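Local atomic coordinates of AGR_C_1268p (Agrobacterium tumefaciens str. C58, PDB entry 2GHS), a protein that probably hydrolyses sugar lactones as a metal-dependent gluconolactonase of the SMP-30/regucalcin family. Residues A125-D130 against L147-M152; S93-I98 against Q103-D108; Y266-K271 against L286-A291. All coordinates share one frame; numbering follows the deposited sequence.

From the N terminus, contact 2 closes the first and shortest loop, the hairpin of strands 92-99 and 102-107 within one propeller blade. Contact 1 follows: segment 125-130, the end of the blade's last strand and the loop after it, skips strand 134-141 and meets strand 147-153 of the next. The two touch, Ile149 packing on Ala94 and Ala106, and they share a potassium ion and its water. Contact 3 lies on the other side of the chain's centre, about 22 Å (centre to centre) from contact 2. It joins successive blades, as contact 1 does, closing the stretch from strand 262-267 to strand 285-290 around strand 273-279. The three run in series, without nesting or crossing.

Contact 1: A125-D130 against L147-M152; sequences AELESD and LWIGTM. With K (potassium ion), chain B.
Glu128 reaches across from the loop that follows strand 121-125 to Thr151 on strand 147-153, joining neighbouring blades of the six-bladed beta-propeller expected of the SMP-30 family. The polar contact is one hydrogen bond: Thr151 OG1 donates to Glu128 OE2 at 2.8 Å, coming from above the carboxylate plane, 46° out of it. Beyond CG the glutamate chain is extended, which carries its carboxylate to the strand, and the two side chains approach from opposite directions. Tyr164 OH also bonds to OE2, so this oxygen is held by two hydroxyls; Thr151 OG1 has a further, weak bond with Ser162 N. Two partners on one oxygen probably help stabilise the charged carboxylate.

The apolar part lies beside it. Leu127 sends its CD2 methyl to Ile149, 4.0 Å from CG2 and 4.1 Å from CG1, the two side chains crossing at a slant. Leu127 CG stands anti to the backbone N (chi1 -179°), which aims the isopropyl end at the strand. Leu111 and Tyr164 also line this leucine. Within the loop, Leu127 N donates to Ser129 OG at 3.1 Å, bracing the bend at Glu128.

The third kind of interaction is metal binding. The carbonyl oxygens of Asp108, Leu131 and Asn134 surround the potassium ion together with Glu128 O, which lies 2.8 Å from it. A water completes the link to the side chain of the same residue: it sits 2.8 Å from the potassium ion and donates to Glu128 OE1 at 3.0 Å.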
loop_
_atom_site.group_PDB
_atom_site.type_symbol
_atom_site.label_atom_id
_atom_site.label_comp_id
_atom_site.label_asym_id
_atom_site.label_seq_id
_atom_site.Cartn_x
_atom_site.Cartn_y
_atom_site.Cartn_z
ATOM N N ALA A 125 -11.830 -11.182 -11.720
ATOM C CA ALA A 125 -11.272 -12.483 -11.427
ATOM C C ALA A 125 -11.507 -12.836 -9.967
ATOM O O ALA A 125 -11.490 -11.977 -9.113
ATOM C CB ALA A 125 -9.771 -12.478 -11.748
ATOM N N GLU A 126 -11.692 -14.120 -9.685
ATOM C CA GLU A 126 -11.800 -14.572 -8.295
ATOM C C GLU A 126 -10.426 -14.403 -7.592
ATOM O O GLU A 126 -9.382 -14.518 -8.219
ATOM C CB GLU A 126 -12.376 -16.007 -8.212
ATOM C CG GLU A 126 -13.878 -16.016 -8.611
ATOM C CD GLU A 126 -14.634 -17.331 -8.429
ATOM O OE1 GLU A 126 -14.029 -18.324 -7.987
ATOM O OE2 GLU A 126 -15.867 -17.331 -8.724
ATOM N N LEU A 127 -10.423 -14.123 -6.289
ATOM C CA LEU A 127 -9.197 -14.052 -5.508
ATOM C C LEU A 127 -9.601 -14.461 -4.120
ATOM O O LEU A 127 -10.254 -13.669 -3.402
ATOM C CB LEU A 127 -8.627 -12.622 -5.489
ATOM C CG LEU A 127 -7.315 -12.386 -4.726
ATOM C CD1 LEU A 127 -6.208 -13.093 -5.425
ATOM C CD2 LEU A 127 -7.089 -10.875 -4.604
ATOM N N GLU A 128 -9.289 -15.714 -3.764
ATOM C CA GLU A 128 -9.735 -16.270 -2.490
ATOM C C GLU A 128 -11.198 -15.958 -2.253
ATOM O O GLU A 128 -11.643 -15.684 -1.128
ATOM C CB GLU A 128 -8.856 -15.726 -1.360
ATOM C CG GLU A 128 -7.417 -16.214 -1.468
ATOM C CD GLU A 128 -6.583 -15.938 -0.226
ATOM O OE1 GLU A 128 -7.080 -15.320 0.745
ATOM O OE2 GLU A 128 -5.401 -16.341 -0.224
ATOM N N SER A 129 -11.975 -16.093 -3.327
ATOM C CA SER A 129 -13.389 -15.770 -3.296
ATOM C C SER A 129 -14.203 -16.831 -2.564
ATOM O O SER A 129 -15.378 -16.626 -2.271
ATOM C CB SER A 129 -13.925 -15.579 -4.708
ATOM O OG SER A 129 -13.330 -14.456 -5.364
ATOM N N ASP A 130 -13.606 -18.002 -2.334
ATOM C CA ASP A 130 -14.189 -19.075 -1.547
ATOM C C ASP A 130 -13.583 -19.244 -0.158
ATOM O O ASP A 130 -13.828 -20.284 0.502
ATOM C CB ASP A 130 -14.020 -20.367 -2.324
ATOM C CG ASP A 130 -12.542 -20.698 -2.622
ATOM O OD1 ASP A 130 -11.616 -19.834 -2.470
ATOM O OD2 ASP A 130 -12.312 -21.862 -3.036
ATOM N N LEU A 147 -0.335 -7.078 -11.394
ATOM C CA LEU A 147 -0.526 -6.675 -9.988
ATOM C C LEU A 147 0.114 -7.750 -9.108
ATOM O O LEU A 147 -0.045 -8.931 -9.380
ATOM C CB LEU A 147 -2.039 -6.623 -9.689
ATOM C CG LEU A 147 -2.458 -6.388 -8.226
ATOM C CD1 LEU A 147 -2.115 -4.958 -7.798
ATOM C CD2 LEU A 147 -4.003 -6.657 -8.031
ATOM N N TRP A 148 0.766 -7.334 -8.026
ATOM C CA TRP A 148 1.046 -8.219 -6.907
ATOM C C TRP A 148 0.040 -7.828 -5.804
ATOM O O TRP A 148 -0.086 -6.647 -5.434
ATOM C CB TRP A 148 2.464 -8.059 -6.382
ATOM C CG TRP A 148 3.554 -8.730 -7.143
ATOM C CD1 TRP A 148 3.623 -8.959 -8.501
ATOM C CD2 TRP A 148 4.794 -9.167 -6.618
ATOM N NE1 TRP A 148 4.812 -9.547 -8.825
ATOM C CE2 TRP A 148 5.549 -9.679 -7.689
ATOM C CE3 TRP A 148 5.348 -9.188 -5.330
ATOM C CZ2 TRP A 148 6.824 -10.212 -7.516
ATOM C CZ3 TRP A 148 6.619 -9.714 -5.174
ATOM C CH2 TRP A 148 7.326 -10.228 -6.257
ATOM N N ILE A 149 -0.614 -8.823 -5.226
ATOM C CA ILE A 149 -1.576 -8.584 -4.195
ATOM C C ILE A 149 -1.467 -9.635 -3.087
ATOM O O ILE A 149 -1.399 -10.834 -3.367
ATOM C CB ILE A 149 -3.009 -8.533 -4.808
ATOM C CG1 ILE A 149 -4.072 -8.277 -3.729
ATOM C CG2 ILE A 149 -3.347 -9.800 -5.547
ATOM C CD1 ILE A 149 -4.004 -6.903 -3.127
ATOM N N GLY A 150 -1.446 -9.148 -1.852
ATOM C CA GLY A 150 -1.433 -9.954 -0.655
ATOM C C GLY A 150 -2.796 -10.250 -0.083
ATOM O O GLY A 150 -3.740 -9.435 -0.173
ATOM N N THR A 151 -2.907 -11.418 0.541
ATOM C CA THR A 151 -4.108 -11.764 1.298
ATOM C C THR A 151 -3.692 -12.214 2.705
ATOM O O THR A 151 -2.496 -12.498 2.952
ATOM C CB THR A 151 -4.884 -12.889 0.665
ATOM O OG1 THR A 151 -4.067 -14.063 0.674
ATOM C CG2 THR A 151 -5.347 -12.520 -0.739
HETATM N N MSE A 152 -4.643 -12.336 3.619
HETATM C CA MSE A 152 -4.331 -12.670 5.022
HETATM C C MSE A 152 -5.566 -13.205 5.699
HETATM O O MSE A 152 -6.692 -12.917 5.284
HETATM C CB MSE A 152 -3.821 -11.417 5.777
HETATM C CG MSE A 152 -4.815 -10.299 5.805
HETATM SE SE MSE A 152 -4.008 -8.777 6.721
HETATM C CE MSE A 152 -4.094 -9.407 8.531
HETATM K K K B . -11.705 -13.957 1.013
HETATM O O HOH W 1 -9.047 -13.054 0.806
#

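Contact 2: S93-I98 against Q103-D108; sequences SALAKI and QLIASD. With K (potassium ion), chain B.
Leu104 N gives its hydrogen to Ala96 O over 2.8 Å, almost straight (172° at the hydrogen). The same Ala96 O is also approached by the CA-H of Gln103. In return Ala96 N donates to Leu104 O at 2.9 Å, so this hydrogen-bonded pair is tied both ways. Two residues along, Ala106 N bonds to Ala94 O, while Ala106 O receives Ser93 N at 2.9 Å. Ser93 and Ala94 thus both stand opposite Ala106, a classic beta bulge. The hydroxyl of Ser93 turns elsewhere, to Ser136 OG and Asn137 O.

These strands, 92-99 and 102-107, form the antiparallel hairpin that opens one four-stranded blade of the propeller. On the face of Ala94, Ala96, Leu104 and Ala106 the residues are mostly small: Ala94 CB meets Ala106 CB at 4.1 Å, and this face packs against strand 147-153 of the next blade. Near the hairpin turn Ile98 brings CD1 to 4.1 Å from Leu104 CB.

On the other face Leu95 packs on Trp64 and Phe66 of the preceding blade, Gln103 on Trp64, and Ile105 on Arg114. Gln103 CG lies anti to the carbonyl carbon (chi1 -64°), and the chain runs out extended; in the conformer given for Leu95, the amide passes both its methyls, NE2 lying 3.9 Å from CD2. Gln103 OE1 is held by Arg114. Leu95 CD1 also leans on Ile105, though both residues have two conformers and their closest approach is doubtful. Just past the second strand, Asp108 O binds the potassium ion at 2.6 Å.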
loop_
_atom_site.group_PDB
_atom_site.type_symbol
_atom_site.label_atom_id
_atom_site.label_comp_id
_atom_site.label_asym_id
_atom_site.label_seq_id
_atom_site.Cartn_x
_atom_site.Cartn_y
_atom_site.Cartn_z
ATOM N N SER A 93 -8.849 -3.203 -0.737
ATOM C CA SER A 93 -7.541 -2.841 -0.188
ATOM C C SER A 93 -6.486 -2.348 -1.161
ATOM O O SER A 93 -5.451 -1.850 -0.689
ATOM C CB SER A 93 -6.962 -4.000 0.577
ATOM O OG SER A 93 -6.679 -5.066 -0.331
ATOM N N ALA A 94 -6.716 -2.484 -2.476
ATOM C CA ALA A 94 -5.751 -1.969 -3.479
ATOM C C ALA A 94 -6.467 -1.510 -4.700
ATOM O O ALA A 94 -7.494 -2.065 -5.063
ATOM C CB ALA A 94 -4.720 -2.985 -3.871
ATOM N N LEU A 95 -5.899 -0.489 -5.337
ATOM C CA LEU A 95 -6.498 0.119 -6.520
ATOM C C LEU A 95 -5.436 0.307 -7.609
ATOM O O LEU A 95 -4.352 0.806 -7.319
ATOM C CB LEU A 95 -7.082 1.498 -6.169
ATOM C CG LEU A 95 -7.921 2.271 -7.183
ATOM C CD1 LEU A 95 -9.316 1.664 -7.324
ATOM C CD2 LEU A 95 -8.055 3.751 -6.808
ATOM N N ALA A 96 -5.796 -0.020 -8.852
ATOM C CA ALA A 96 -4.938 0.224 -9.996
ATOM C C ALA A 96 -5.754 0.901 -11.063
ATOM O O ALA A 96 -6.923 0.580 -11.289
ATOM C CB ALA A 96 -4.347 -1.039 -10.521
ATOM N N LYS A 97 -5.129 1.852 -11.742
ATOM C CA LYS A 97 -5.752 2.460 -12.888
ATOM C C LYS A 97 -5.620 1.537 -14.092
ATOM O O LYS A 97 -4.545 1.003 -14.330
ATOM C CB LYS A 97 -5.107 3.824 -13.195
ATOM C CG LYS A 97 -5.691 4.593 -14.385
ATOM C CD LYS A 97 -5.141 6.023 -14.464
ATOM C CE LYS A 97 -5.730 6.769 -15.585
ATOM N NZ LYS A 97 -5.270 8.201 -15.634
ATOM N N ILE A 98 -6.697 1.411 -14.873
ATOM C CA ILE A 98 -6.688 0.761 -16.183
ATOM C C ILE A 98 -6.679 1.796 -17.311
ATOM O O ILE A 98 -5.908 1.690 -18.317
ATOM C CB ILE A 98 -7.840 -0.211 -16.307
ATOM C CG1 ILE A 98 -7.688 -1.338 -15.311
ATOM C CG2 ILE A 98 -7.929 -0.768 -17.746
ATOM C CD1 ILE A 98 -8.895 -2.234 -15.199
ATOM N N GLN A 103 -10.937 1.354 -13.375
ATOM C CA GLN A 103 -9.983 1.000 -12.353
ATOM C C GLN A 103 -10.169 -0.500 -12.026
ATOM O O GLN A 103 -11.230 -1.087 -12.281
ATOM C CB GLN A 103 -10.264 1.783 -11.082
ATOM C CG GLN A 103 -10.101 3.282 -11.228
ATOM C CD GLN A 103 -10.737 4.074 -10.084
ATOM O OE1 GLN A 103 -11.767 3.681 -9.544
ATOM N NE2 GLN A 103 -10.129 5.194 -9.715
ATOM N N LEU A 104 -9.131 -1.071 -11.412
ATOM C CA LEU A 104 -9.135 -2.444 -10.833
ATOM C C LEU A 104 -9.053 -2.314 -9.308
ATOM O O LEU A 104 -8.245 -1.543 -8.797
ATOM C CB LEU A 104 -7.910 -3.222 -11.349
ATOM C CG LEU A 104 -7.736 -4.630 -10.761
ATOM C CD1 LEU A 104 -8.815 -5.596 -11.207
ATOM C CD2 LEU A 104 -6.368 -5.180 -11.068
ATOM N N ILE A 105 -9.969 -2.981 -8.608
ATOM C CA ILE A 105 -9.947 -2.980 -7.153
ATOM C C ILE A 105 -9.768 -4.407 -6.672
ATOM O O ILE A 105 -10.485 -5.321 -7.120
ATOM C CB ILE A 105 -11.260 -2.439 -6.575
ATOM C CG1 ILE A 105 -11.347 -0.922 -6.786
ATOM C CG2 ILE A 105 -11.350 -2.790 -5.103
ATOM C CD1 ILE A 105 -12.642 -0.327 -6.327
ATOM N N ALA A 106 -8.803 -4.604 -5.771
ATOM C CA ALA A 106 -8.611 -5.883 -5.089
ATOM C C ALA A 106 -9.393 -5.811 -3.792
ATOM O O ALA A 106 -9.313 -4.846 -3.059
ATOM C CB ALA A 106 -7.152 -6.134 -4.789
ATOM N N SER A 107 -10.126 -6.869 -3.497
ATOM C CA SER A 107 -10.899 -6.930 -2.291
ATOM C C SER A 107 -10.879 -8.320 -1.682
ATOM O O SER A 107 -10.332 -9.274 -2.274
ATOM C CB SER A 107 -12.343 -6.581 -2.617
ATOM O OG SER A 107 -13.061 -7.666 -3.215
ATOM N N ASP A 108 -11.499 -8.430 -0.502
ATOM C CA ASP A 108 -11.714 -9.692 0.183
ATOM C C ASP A 108 -12.576 -10.668 -0.567
ATOM O O ASP A 108 -12.583 -11.862 -0.254
ATOM C CB ASP A 108 -12.246 -9.468 1.610
ATOM C CG ASP A 108 -13.589 -8.710 1.675
ATOM O OD1 ASP A 108 -13.943 -8.011 0.711
ATOM O OD2 ASP A 108 -14.251 -8.766 2.765
HETATM K K K B . -11.705 -13.957 1.013
HETATM O O HOH W 1 -9.047 -13.054 0.806
#

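Contact 3: Y266-K271 against L286-A291; sequences YEVPGK and LLVTSA
Val268 meets Val288 through its CG1 methyl, which is equidistant from the two methyls of Val288, 4.4 Å from CG1 and from CG2, a loose van der Waals touch. With Val288 chi1 at -176°, both of its methyls are presented to Val268. Further along, Gly270 CA lies over Ser290 OG at 4.1 Å. The backbones close up in the same direction: the CA atoms are 8.1 Å apart at Val268 and Val288 but 5.8 Å at Gly270 and Ser290. Gly270 has only a hydrogen on the side facing Ser290 OG, and this permits the close approach.

Around this first shell, Thr273 is touched by both valines, and Leu312 also packs on Val268. The serine hydroxyl bonds to Leu308 O, which helps set the rotation of the hydroxyl facing the glycine. Backbone bonds from Val268 and Lys271 to Gly251 hold the loop to the neighbouring turn of its own sheet, and Pro269 O is tied to Asn303 ND2.

The loop leaves strand 262-267, and strand 285-290 belongs to the next sheet, which strand 41-44, from the N-terminal part of the chain, completes. Such packing between successive blades, with the last one closed by strands from both ends of the chain, is characteristic of a beta-propeller.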
loop_
_atom_site.group_PDB
_atom_site.type_symbol
_atom_site.label_atom_id
_atom_site.label_comp_id
_atom_site.label_asym_id
_atom_site.label_seq_id
_atom_site.Cartn_x
_atom_site.Cartn_y
_atom_site.Cartn_z
ATOM N N TYR A 266 11.229 9.495 9.035
ATOM C CA TYR A 266 10.429 10.700 8.848
ATOM C C TYR A 266 9.203 10.511 9.701
ATOM O O TYR A 266 8.378 9.591 9.460
ATOM C CB TYR A 266 10.033 10.868 7.369
ATOM C CG TYR A 266 11.217 11.035 6.446
ATOM C CD1 TYR A 266 11.874 9.927 5.929
ATOM C CD2 TYR A 266 11.745 12.295 6.180
ATOM C CE1 TYR A 266 12.980 10.059 5.137
ATOM C CE2 TYR A 266 12.870 12.422 5.343
ATOM C CZ TYR A 266 13.482 11.293 4.845
ATOM O OH TYR A 266 14.615 11.428 4.028
ATOM N N GLU A 267 9.103 11.323 10.748
ATOM C CA GLU A 267 8.026 11.237 11.716
ATOM C C GLU A 267 6.701 11.750 11.111
ATOM O O GLU A 267 6.685 12.685 10.302
ATOM C CB GLU A 267 8.383 11.963 13.017
ATOM C CG GLU A 267 9.608 11.374 13.738
ATOM C CD GLU A 267 9.947 12.068 15.047
ATOM O OE1 GLU A 267 9.473 13.204 15.294
ATOM O OE2 GLU A 267 10.708 11.466 15.862
ATOM N N VAL A 268 5.603 11.113 11.511
ATOM C CA VAL A 268 4.214 11.546 11.209
ATOM C C VAL A 268 3.376 11.405 12.475
ATOM O O VAL A 268 3.675 10.585 13.335
ATOM C CB VAL A 268 3.553 10.761 10.068
ATOM C CG1 VAL A 268 4.361 10.931 8.767
ATOM C CG2 VAL A 268 3.477 9.340 10.367
ATOM N N PRO A 269 2.354 12.249 12.604
ATOM C CA PRO A 269 1.575 12.290 13.843
ATOM C C PRO A 269 0.767 11.053 14.150
ATOM O O PRO A 269 0.597 10.741 15.330
ATOM C CB PRO A 269 0.653 13.511 13.650
ATOM C CG PRO A 269 1.330 14.334 12.669
ATOM C CD PRO A 269 1.974 13.349 11.708
ATOM N N GLY A 270 0.265 10.349 13.138
ATOM C CA GLY A 270 -0.478 9.098 13.404
ATOM C C GLY A 270 0.481 7.947 13.600
ATOM O O GLY A 270 1.228 7.606 12.664
ATOM N N LYS A 271 0.436 7.327 14.784
ATOM C CA LYS A 271 1.435 6.337 15.182
ATOM C C LYS A 271 1.267 5.015 14.465
ATOM O O LYS A 271 2.243 4.330 14.201
ATOM C CB LYS A 271 1.454 6.136 16.710
ATOM C CG LYS A 271 1.829 7.406 17.497
ATOM C CD LYS A 271 3.233 7.960 17.126
ATOM C CE LYS A 271 3.197 9.437 16.705
ATOM N N LEU A 286 5.070 13.067 -0.713
ATOM C CA LEU A 286 4.767 11.776 -0.130
ATOM C C LEU A 286 3.556 11.865 0.785
ATOM O O LEU A 286 3.588 12.565 1.791
ATOM C CB LEU A 286 5.983 11.198 0.598
ATOM C CG LEU A 286 5.926 9.683 0.782
ATOM C CD1 LEU A 286 6.173 8.926 -0.534
ATOM C CD2 LEU A 286 6.870 9.214 1.870
ATOM N N LEU A 287 2.494 11.191 0.372
ATOM C CA LEU A 287 1.282 10.980 1.202
ATOM C C LEU A 287 1.478 9.777 2.119
ATOM O O LEU A 287 2.126 8.809 1.695
ATOM C CB LEU A 287 0.070 10.783 0.257
ATOM C CG LEU A 287 -1.312 10.457 0.843
ATOM C CD1 LEU A 287 -2.366 10.865 -0.154
ATOM C CD2 LEU A 287 -1.461 8.980 1.156
ATOM N N VAL A 288 0.920 9.812 3.340
ATOM C CA VAL A 288 1.068 8.732 4.327
ATOM C C VAL A 288 -0.274 8.536 5.012
ATOM O O VAL A 288 -0.823 9.492 5.559
ATOM C CB VAL A 288 2.127 9.092 5.397
ATOM C CG1 VAL A 288 2.317 7.957 6.318
ATOM C CG2 VAL A 288 3.448 9.518 4.730
ATOM N N THR A 289 -0.838 7.334 4.901
ATOM C CA THR A 289 -2.033 6.933 5.616
ATOM C C THR A 289 -1.696 6.380 6.987
ATOM O O THR A 289 -0.572 5.921 7.273
ATOM C CB THR A 289 -2.853 5.881 4.846
ATOM O OG1 THR A 289 -2.007 4.821 4.399
ATOM C CG2 THR A 289 -3.482 6.514 3.616
ATOM N N SER A 290 -2.722 6.374 7.818
ATOM C CA SER A 290 -2.612 5.818 9.163
ATOM C C SER A 290 -3.949 5.201 9.631
ATOM O O SER A 290 -4.946 5.199 8.913
ATOM C CB SER A 290 -2.114 6.866 10.171
ATOM O OG SER A 290 -3.075 7.884 10.406
ATOM N N ALA A 291 -3.917 4.619 10.813
ATOM C CA ALA A 291 -5.060 3.843 11.325
ATOM C C ALA A 291 -5.381 4.173 12.782
ATOM O O ALA A 291 -4.509 4.569 13.560
ATOM C CB ALA A 291 -4.774 2.316 11.203
#